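Local coordinates for protein trans-4-hydroxy-L-proline dehydratase (Clostridioides difficile 70-100-2010, PDB 6VXC) that dehydrates trans-4-hydroxy-L-proline to (S)-1-pyrroline-5-carboxylate as a glycyl radical enzyme, in the anaerobic breakdown of hydroxyproline, at residues E690-K696 against E800-R804; Q725-V731 against R804-F809. One frame throughout, in Å; residues are numbered along the deposited sequence.

Contact 1. Residues E690-K696 against E800-R804; sequences EGISPEK and EIIGR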
ATOM      1  N   GLU A 690       6.198   5.878  14.329  1.00 13.54           N
ATOM      2  CA  GLU A 690       5.683   5.099  13.204  1.00 11.68           C
ATOM      3  C   GLU A 690       4.462   4.273  13.604  1.00 12.83           C
ATOM      4  O   GLU A 690       4.417   3.692  14.693  1.00 17.46           O
ATOM      5  CB  GLU A 690       6.781   4.197  12.609  1.00 11.25           C
ATOM      6  CG  GLU A 690       7.784   3.641  13.612  1.00 16.15           C
ATOM      7  CD  GLU A 690       7.330   2.420  14.403  1.00 15.34           C
ATOM      8  OE1 GLU A 690       6.373   1.733  13.992  1.00 19.35           O
ATOM      9  OE2 GLU A 690       7.930   2.172  15.472  1.00 18.92           O
ATOM     10  N   GLY A 691       3.473   4.227  12.714  1.00 12.80           N
ATOM     11  CA  GLY A 691       2.230   3.515  12.978  1.00 12.22           C
ATOM     12  C   GLY A 691       1.597   3.970  14.275  1.00 14.57           C
ATOM     13  O   GLY A 691       1.610   5.154  14.603  1.00 14.15           O
ATOM     14  N   ILE A 692       1.063   3.018  15.041  1.00 12.97           N
ATOM     15  CA  ILE A 692       0.599   3.277  16.401  1.00  9.88           C
ATOM     16  C   ILE A 692       1.634   2.821  17.428  1.00 11.69           C
ATOM     17  O   ILE A 692       1.307   2.630  18.606  1.00 13.93           O
ATOM     18  CB  ILE A 692      -0.775   2.637  16.683  1.00 10.70           C
ATOM     19  CG1 ILE A 692      -0.683   1.101  16.636  1.00 10.58           C
ATOM     20  CG2 ILE A 692      -1.864   3.234  15.769  1.00 10.65           C
ATOM     21  CD1 ILE A 692      -1.887   0.381  17.195  1.00  9.40           C
ATOM     22  N   SER A 693       2.880   2.664  17.005  1.00 11.64           N
ATOM     23  CA  SER A 693       3.944   2.212  17.881  1.00 10.79           C
ATOM     24  C   SER A 693       4.292   3.303  18.892  1.00 12.47           C
ATOM     25  O   SER A 693       3.978   4.474  18.688  1.00 13.27           O
ATOM     26  CB  SER A 693       5.198   1.869  17.069  1.00 10.94           C
ATOM     27  OG  SER A 693       4.921   0.994  15.984  1.00 12.09           O
ATOM     28  N   PRO A 694       4.955   2.937  19.987  1.00 11.03           N
ATOM     29  CA  PRO A 694       5.426   3.947  20.946  1.00 10.36           C
ATOM     30  C   PRO A 694       6.498   4.847  20.348  1.00 12.49           C
ATOM     31  O   PRO A 694       7.174   4.501  19.379  1.00 14.44           O
ATOM     32  CB  PRO A 694       6.005   3.114  22.091  1.00  8.99           C
ATOM     33  CG  PRO A 694       5.419   1.724  21.912  1.00 11.54           C
ATOM     34  CD  PRO A 694       5.215   1.561  20.436  1.00 11.02           C
ATOM     35  N   GLU A 695       6.653   6.017  20.961  1.00 13.46           N
ATOM     36  CA  GLU A 695       7.740   6.928  20.642  1.00 14.28           C
ATOM     37  C   GLU A 695       9.085   6.303  21.015  1.00 14.24           C
ATOM     38  O   GLU A 695       9.162   5.369  21.811  1.00 16.28           O
ATOM     39  CB  GLU A 695       7.572   8.259  21.386  1.00 15.53           C
ATOM     40  CG  GLU A 695       7.129   9.450  20.526  1.00 16.12           C
ATOM     41  CD  GLU A 695       8.276  10.081  19.728  1.00 21.47           C
ATOM     42  OE1 GLU A 695       9.315   9.417  19.541  1.00 23.49           O
ATOM     43  OE2 GLU A 695       8.138  11.243  19.291  1.00 17.48           O
ATOM     44  N   LYS A 696      10.153   6.874  20.466  1.00 19.07           N
ATOM     45  CA  LYS A 696      11.502   6.391  20.744  1.00 17.57           C
ATOM     46  C   LYS A 696      11.806   6.482  22.232  1.00 17.54           C
ATOM     47  O   LYS A 696      11.716   7.558  22.827  1.00 18.71           O
ATOM     48  CB  LYS A 696      12.516   7.194  19.936  1.00 12.85           C
ATOM     49  CG  LYS A 696      12.384   6.972  18.442  1.00 16.35           C
ATOM     50  CD  LYS A 696      12.688   5.521  18.097  1.00 19.25           C
ATOM     51  CE  LYS A 696      12.490   5.214  16.614  1.00 15.81           C
ATOM     52  NZ  LYS A 696      11.047   5.040  16.286  1.00 16.72           N
ATOM     53  N   GLU A 800      16.057   5.368  12.504  1.00 13.09           N
ATOM     54  CA  GLU A 800      14.753   5.210  13.137  1.00 13.53           C
ATOM     55  C   GLU A 800      14.530   3.746  13.512  1.00 13.53           C
ATOM     56  O   GLU A 800      14.213   3.426  14.662  1.00 14.43           O
ATOM     57  CB  GLU A 800      13.655   5.729  12.193  1.00 12.30           C
ATOM     58  CG  GLU A 800      12.241   5.826  12.794  1.00 10.34           C
ATOM     59  CD  GLU A 800      11.459   4.497  12.735  1.00  9.83           C
ATOM     60  OE1 GLU A 800      11.163   3.920  13.795  1.00 14.14           O
ATOM     61  OE2 GLU A 800      11.135   4.035  11.624  1.00 15.29           O
ATOM     62  N   ILE A 801      14.795   2.841  12.570  1.00 11.35           N
ATOM     63  CA  ILE A 801      14.596   1.407  12.804  1.00 13.84           C
ATOM     64  C   ILE A 801      15.497   0.905  13.929  1.00 11.91           C
ATOM     65  O   ILE A 801      15.059   0.151  14.806  1.00 13.25           O
ATOM     66  CB  ILE A 801      14.839   0.624  11.499  1.00 12.08           C
ATOM     67  CG1 ILE A 801      13.743   0.964  10.479  1.00 14.46           C
ATOM     68  CG2 ILE A 801      14.979  -0.905  11.776  1.00 13.59           C
ATOM     69  CD1 ILE A 801      14.058   0.566   9.076  1.00 10.96           C
ATOM     70  N   ILE A 802      16.763   1.323  13.923  1.00 12.09           N
ATOM     71  CA  ILE A 802      17.710   0.907  14.950  1.00 12.35           C
ATOM     72  C   ILE A 802      17.283   1.395  16.330  1.00 14.01           C
ATOM     73  O   ILE A 802      17.588   0.758  17.343  1.00 13.40           O
ATOM     74  CB  ILE A 802      19.126   1.417  14.606  1.00 12.81           C
ATOM     75  CG1 ILE A 802      19.654   0.736  13.341  1.00 16.19           C
ATOM     76  CG2 ILE A 802      20.054   1.206  15.791  1.00 16.12           C
ATOM     77  CD1 ILE A 802      20.903   1.388  12.743  1.00 17.29           C
ATOM     78  N   GLY A 803      16.635   2.557  16.397  1.00 14.20           N
ATOM     79  CA  GLY A 803      16.189   3.123  17.652  1.00 14.10           C
ATOM     80  C   GLY A 803      14.923   2.522  18.213  1.00 15.95           C
ATOM     81  O   GLY A 803      14.572   2.828  19.356  1.00 16.81           O
ATOM     82  N   ARG A 804      14.245   1.656  17.459  1.00 14.19           N
ATOM     83  CA  ARG A 804      13.033   1.034  17.979  1.00 14.93           C
ATOM     84  C   ARG A 804      13.383   0.147  19.173  1.00 13.93           C
ATOM     85  O   ARG A 804      14.488  -0.382  19.277  1.00 16.95           O
ATOM     86  CB  ARG A 804      12.314   0.238  16.884  1.00 13.84           C
ATOM     87  CG  ARG A 804      11.806   1.093  15.727  1.00 12.18           C
ATOM     88  CD  ARG A 804      11.179   0.247  14.624  1.00 12.95           C
ATOM     89  NE  ARG A 804      10.851   1.017  13.424  1.00 11.64           N
ATOM     90  CZ  ARG A 804      10.361   0.483  12.306  1.00 13.38           C
ATOM     91  NH1 ARG A 804      10.133  -0.827  12.226  1.00 12.43           N
ATOM     92  NH2 ARG A 804      10.093   1.256  11.266  1.00 12.31           N
TER

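Contact 2. Residues Q725-V731 against R804-F809; sequences QRFAPSV and RTEQTF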
ATOM      1  N   GLN A 725       6.813  -4.123  16.265  1.00 10.04           N
ATOM      2  CA  GLN A 725       7.522  -4.538  17.469  1.00  8.08           C
ATOM      3  C   GLN A 725       8.816  -5.223  17.059  1.00 10.19           C
ATOM      4  O   GLN A 725       8.934  -5.750  15.951  1.00 12.00           O
ATOM      5  CB  GLN A 725       6.672  -5.459  18.359  1.00  9.99           C
ATOM      6  CG  GLN A 725       5.574  -4.751  19.196  1.00  8.57           C
ATOM      7  CD  GLN A 725       6.141  -3.825  20.269  1.00  9.70           C
ATOM      8  OE1 GLN A 725       6.543  -4.276  21.337  1.00 11.90           O
ATOM      9  NE2 GLN A 725       6.159  -2.524  19.992  1.00 12.05           N
ATOM     10  N   ARG A 726       9.793  -5.183  17.958  1.00 11.21           N
ATOM     11  CA  ARG A 726      11.137  -5.671  17.698  1.00 12.04           C
ATOM     12  C   ARG A 726      11.614  -6.498  18.885  1.00 11.99           C
ATOM     13  O   ARG A 726      11.426  -6.095  20.034  1.00 15.19           O
ATOM     14  CB  ARG A 726      12.085  -4.496  17.436  1.00 13.68           C
ATOM     15  CG  ARG A 726      13.528  -4.871  17.422  1.00 13.93           C
ATOM     16  CD  ARG A 726      14.417  -3.653  17.476  1.00 13.98           C
ATOM     17  NE  ARG A 726      15.778  -4.064  17.788  1.00 14.69           N
ATOM     18  CZ  ARG A 726      16.780  -3.239  18.053  1.00 17.13           C
ATOM     19  NH1 ARG A 726      16.597  -1.925  18.048  1.00 15.81           N
ATOM     20  NH2 ARG A 726      17.975  -3.746  18.319  1.00 21.58           N
ATOM     21  N   PHE A 727      12.238  -7.641  18.612  1.00 14.72           N
ATOM     22  CA  PHE A 727      12.716  -8.538  19.658  1.00 14.39           C
ATOM     23  C   PHE A 727      14.215  -8.757  19.543  1.00 13.66           C
ATOM     24  O   PHE A 727      14.759  -8.872  18.441  1.00 13.79           O
ATOM     25  CB  PHE A 727      12.034  -9.897  19.591  1.00 13.07           C
ATOM     26  CG  PHE A 727      10.592  -9.842  19.913  1.00 18.08           C
ATOM     27  CD1 PHE A 727      10.170  -9.475  21.173  1.00 21.51           C
ATOM     28  CD2 PHE A 727       9.650 -10.174  18.962  1.00 23.95           C
ATOM     29  CE1 PHE A 727       8.830  -9.404  21.464  1.00 22.05           C
ATOM     30  CE2 PHE A 727       8.312 -10.120  19.261  1.00 23.75           C
ATOM     31  CZ  PHE A 727       7.908  -9.726  20.507  1.00 20.22           C
ATOM     32  N   ALA A 728      14.864  -8.846  20.690  1.00 16.14           N
ATOM     33  CA  ALA A 728      16.238  -9.305  20.726  1.00 16.88           C
ATOM     34  C   ALA A 728      16.302 -10.712  20.150  1.00 13.77           C
ATOM     35  O   ALA A 728      15.460 -11.548  20.487  1.00 15.35           O
ATOM     36  CB  ALA A 728      16.767  -9.295  22.164  1.00 16.65           C
ATOM     37  N   PRO A 729      17.257 -11.010  19.273  1.00 15.42           N
ATOM     38  CA  PRO A 729      17.319 -12.376  18.721  1.00 16.22           C
ATOM     39  C   PRO A 729      17.466 -13.449  19.792  1.00 19.46           C
ATOM     40  O   PRO A 729      16.906 -14.540  19.647  1.00 17.42           O
ATOM     41  CB  PRO A 729      18.536 -12.324  17.788  1.00 18.51           C
ATOM     42  CG  PRO A 729      18.691 -10.845  17.452  1.00 20.44           C
ATOM     43  CD  PRO A 729      18.253 -10.102  18.677  1.00 15.07           C
ATOM     44  N   SER A 730      18.123 -13.154  20.910  1.00 16.52           N
ATOM     45  CA  SER A 730      18.338 -14.211  21.895  1.00 22.96           C
ATOM     46  C   SER A 730      17.052 -14.604  22.613  1.00 28.69           C
ATOM     47  O   SER A 730      16.965 -15.729  23.120  1.00 25.18           O
ATOM     48  CB  SER A 730      19.397 -13.793  22.912  1.00 25.68           C
ATOM     49  OG  SER A 730      19.087 -12.535  23.487  1.00 28.69           O
ATOM     50  N   VAL A 731      16.044 -13.722  22.657  1.00 19.94           N
ATOM     51  CA  VAL A 731      14.848 -13.998  23.449  1.00 19.58           C
ATOM     52  C   VAL A 731      13.758 -14.698  22.664  1.00 20.49           C
ATOM     53  O   VAL A 731      12.715 -15.026  23.241  1.00 25.41           O
ATOM     54  CB  VAL A 731      14.281 -12.704  24.073  1.00 25.94           C
ATOM     55  CG1 VAL A 731      15.349 -12.021  24.886  1.00 20.93           C
ATOM     56  CG2 VAL A 731      13.740 -11.763  22.990  1.00 20.63           C
ATOM     57  N   ARG A 804      14.245   1.656  17.459  1.00 14.19           N
ATOM     58  CA  ARG A 804      13.033   1.034  17.979  1.00 14.93           C
ATOM     59  C   ARG A 804      13.383   0.147  19.173  1.00 13.93           C
ATOM     60  O   ARG A 804      14.488  -0.382  19.277  1.00 16.95           O
ATOM     61  CB  ARG A 804      12.314   0.238  16.884  1.00 13.84           C
ATOM     62  CG  ARG A 804      11.806   1.093  15.727  1.00 12.18           C
ATOM     63  CD  ARG A 804      11.179   0.247  14.624  1.00 12.95           C
ATOM     64  NE  ARG A 804      10.851   1.017  13.424  1.00 11.64           N
ATOM     65  CZ  ARG A 804      10.361   0.483  12.306  1.00 13.38           C
ATOM     66  NH1 ARG A 804      10.133  -0.827  12.226  1.00 12.43           N
ATOM     67  NH2 ARG A 804      10.093   1.256  11.266  1.00 12.31           N
ATOM     68  N   THR A 805      12.448   0.029  20.109  1.00 16.05           N
ATOM     69  CA  THR A 805      12.736  -0.639  21.375  1.00 15.42           C
ATOM     70  C   THR A 805      13.033  -2.119  21.166  1.00 14.79           C
ATOM     71  O   THR A 805      12.270  -2.825  20.511  1.00 12.20           O
ATOM     72  CB  THR A 805      11.566  -0.455  22.329  1.00 12.62           C
ATOM     73  OG1 THR A 805      11.284   0.943  22.435  1.00 16.81           O
ATOM     74  CG2 THR A 805      11.919  -1.004  23.725  1.00 16.02           C
ATOM     75  N   GLU A 806      14.156  -2.590  21.706  1.00 16.33           N
ATOM     76  CA  GLU A 806      14.477  -4.011  21.605  1.00 15.68           C
ATOM     77  C   GLU A 806      13.770  -4.730  22.753  1.00 13.56           C
ATOM     78  O   GLU A 806      14.157  -4.592  23.911  1.00 16.03           O
ATOM     79  CB  GLU A 806      15.988  -4.244  21.617  1.00 17.48           C
ATOM     80  CG  GLU A 806      16.390  -5.705  21.307  1.00 18.40           C
ATOM     81  CD  GLU A 806      17.908  -5.918  21.188  1.00 23.92           C
ATOM     82  OE1 GLU A 806      18.417  -6.154  20.066  1.00 26.35           O
ATOM     83  OE2 GLU A 806      18.585  -5.859  22.224  1.00 27.88           O
ATOM     84  N   GLN A 807      12.701  -5.459  22.445  1.00 14.03           N
ATOM     85  CA  GLN A 807      11.892  -6.064  23.494  1.00 15.43           C
ATOM     86  C   GLN A 807      12.476  -7.398  23.950  1.00 15.64           C
ATOM     87  O   GLN A 807      13.140  -8.105  23.192  1.00 16.21           O
ATOM     88  CB  GLN A 807      10.451  -6.276  23.025  1.00 15.07           C
ATOM     89  CG  GLN A 807       9.764  -4.999  22.529  1.00 14.17           C
ATOM     90  CD  GLN A 807       9.334  -4.060  23.653  1.00 11.38           C
ATOM     91  OE1 GLN A 807       9.954  -4.004  24.727  1.00 15.07           O
ATOM     92  NE2 GLN A 807       8.268  -3.318  23.407  1.00 12.20           N
ATOM     93  N   THR A 808      12.214  -7.733  25.203  1.00 15.91           N
ATOM     94  CA  THR A 808      12.461  -9.066  25.728  1.00 17.59           C
ATOM     95  C   THR A 808      11.167  -9.642  26.293  1.00 23.12           C
ATOM     96  O   THR A 808      10.246  -8.909  26.661  1.00 22.72           O
ATOM     97  CB  THR A 808      13.548  -9.046  26.817  1.00 18.52           C
ATOM     98  OG1 THR A 808      13.104  -8.243  27.905  1.00 22.78           O
ATOM     99  CG2 THR A 808      14.845  -8.474  26.294  1.00 18.09           C
ATOM    100  N   PHE A 809      11.077 -10.963  26.304  1.00 23.08           N
ATOM    101  CA  PHE A 809      10.010 -11.626  27.033  1.00 28.17           C
ATOM    102  C   PHE A 809      10.458 -11.889  28.474  1.00 41.58           C
ATOM    103  O   PHE A 809       9.662 -11.850  29.421  1.00 40.66           O
ATOM    104  CB  PHE A 809       9.589 -12.923  26.352  1.00 26.27           C
ATOM    105  CG  PHE A 809       8.936 -12.723  25.024  1.00 24.98           C
ATOM    106  CD1 PHE A 809       7.693 -12.145  24.951  1.00 23.37           C
ATOM    107  CD2 PHE A 809       9.535 -13.163  23.861  1.00 22.44           C
ATOM    108  CE1 PHE A 809       7.072 -11.962  23.747  1.00 22.86           C
ATOM    109  CE2 PHE A 809       8.906 -12.995  22.643  1.00 25.07           C
ATOM    110  CZ  PHE A 809       7.673 -12.390  22.586  1.00 20.84           C
ATOM    111  OXT PHE A 809      11.641 -12.164  28.717  1.00 44.94           O
TER
HETATM  112  O   HOH W   1       9.801  -2.665  19.591  1.00 10.04           O

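Contact 1. Residues E690-K696 against E800-R804
K696 and R804 stand 6.2 Å apart at their CA atoms, where the irregular loop 690-696 passes the C-terminal end of helix 795-803. The loop opens with a type II' beta turn from E690 to S693, whose second position is G691, at ease with positive phi. The contact is a salt-bridge network centred on E800. R804, extended from CG to NE, grips this carboxylate side-on and almost in its own guanidinium plane: NE meets OE1 of E800 at 2.9 Å, NH2 meets OE2 of E800 at 3.0 Å. K696 comes from across, its chain bent at chi2 and chi4 (-64° and -78°), and its NZ reaches the anti side of E800 OE1 at 2.7 Å. Two cationic donors thus hold one oxygen, which should favour the ionised carboxylate. On the way, K696 CD lies 3.5 Å from G803 O. E690 contributes charge from above: its CD lies over one face of the R804 guanidinium, toward the rim, the planes tilted 32°, with E690 OE2 a long 3.7 Å from R804 NE and no N-H aimed at it. Both segments belong to the C-terminal glycine radical region, and the E690 side chain is about 11 Å from that of C454, probably the cysteine radical site. Around the network, H668 of helix 667-673 bonds to E800 OE2, the V783 carbonyl takes R804 NH2, and I802 packs on helix 763-771.

Contact 2. Residues Q725-V731 against R804-F809
R726 lies along the backbone of R804-E806, its long aliphatic stem and planar head suited to touching three residues in turn. CB passes 3.5 Å from T805 O, with CG beside the same oxygen, and CD runs on to R804 O. CG is anti to the backbone N (chi1 169°) and the chain stays extended, carrying NE and CZ beneath E806 CB, which sits over the centre of the guanidinium face. At the tip the bonds are weak: NH1 to R804 O at 2.9 Å, with I802 O as a second weak acceptor, and NH2 to E806 OE1 at 3.0 Å, a salt bridge between planes 79° apart. The backbones form a single parallel beta bridge between F727 and Q807, Q807 N donating to R726 O and A728 N to Q807 O, so the tail lies along the outer side of strand 724-726, the edge strand of the mixed sheet. A water donates to T805 O and accepts a weak bond from R726 N. Q807 suits its buried place because its amide finds a like partner: NE2 donates to an in-plane lone pair of Q725 OE1 at 2.9 Å. Farther along, the rings of F727 and the C-terminal F809 make an offset stack, centroids 4.6 Å apart and planes at 29°.

From the N terminus the chain reaches 690-696 first, then 725-731, and only after helices 734-750 and 763-771 and strand 755-759 does it return through helix 795-803 to its end. Contact 1 closes a loop with 103 residues between its segments, contact 2 one with 72, and since the segments alternate the two loops cross; G785, which carries the glycyl radical in the active enzyme, though not in this structure, lies within both. R804 is shared, its side chain lying against 690-696 while its carbonyl faces 725-731. Together they tie the last helix and the C-terminal tail to the loop after helix 667-673 and to the edge strand 724-726.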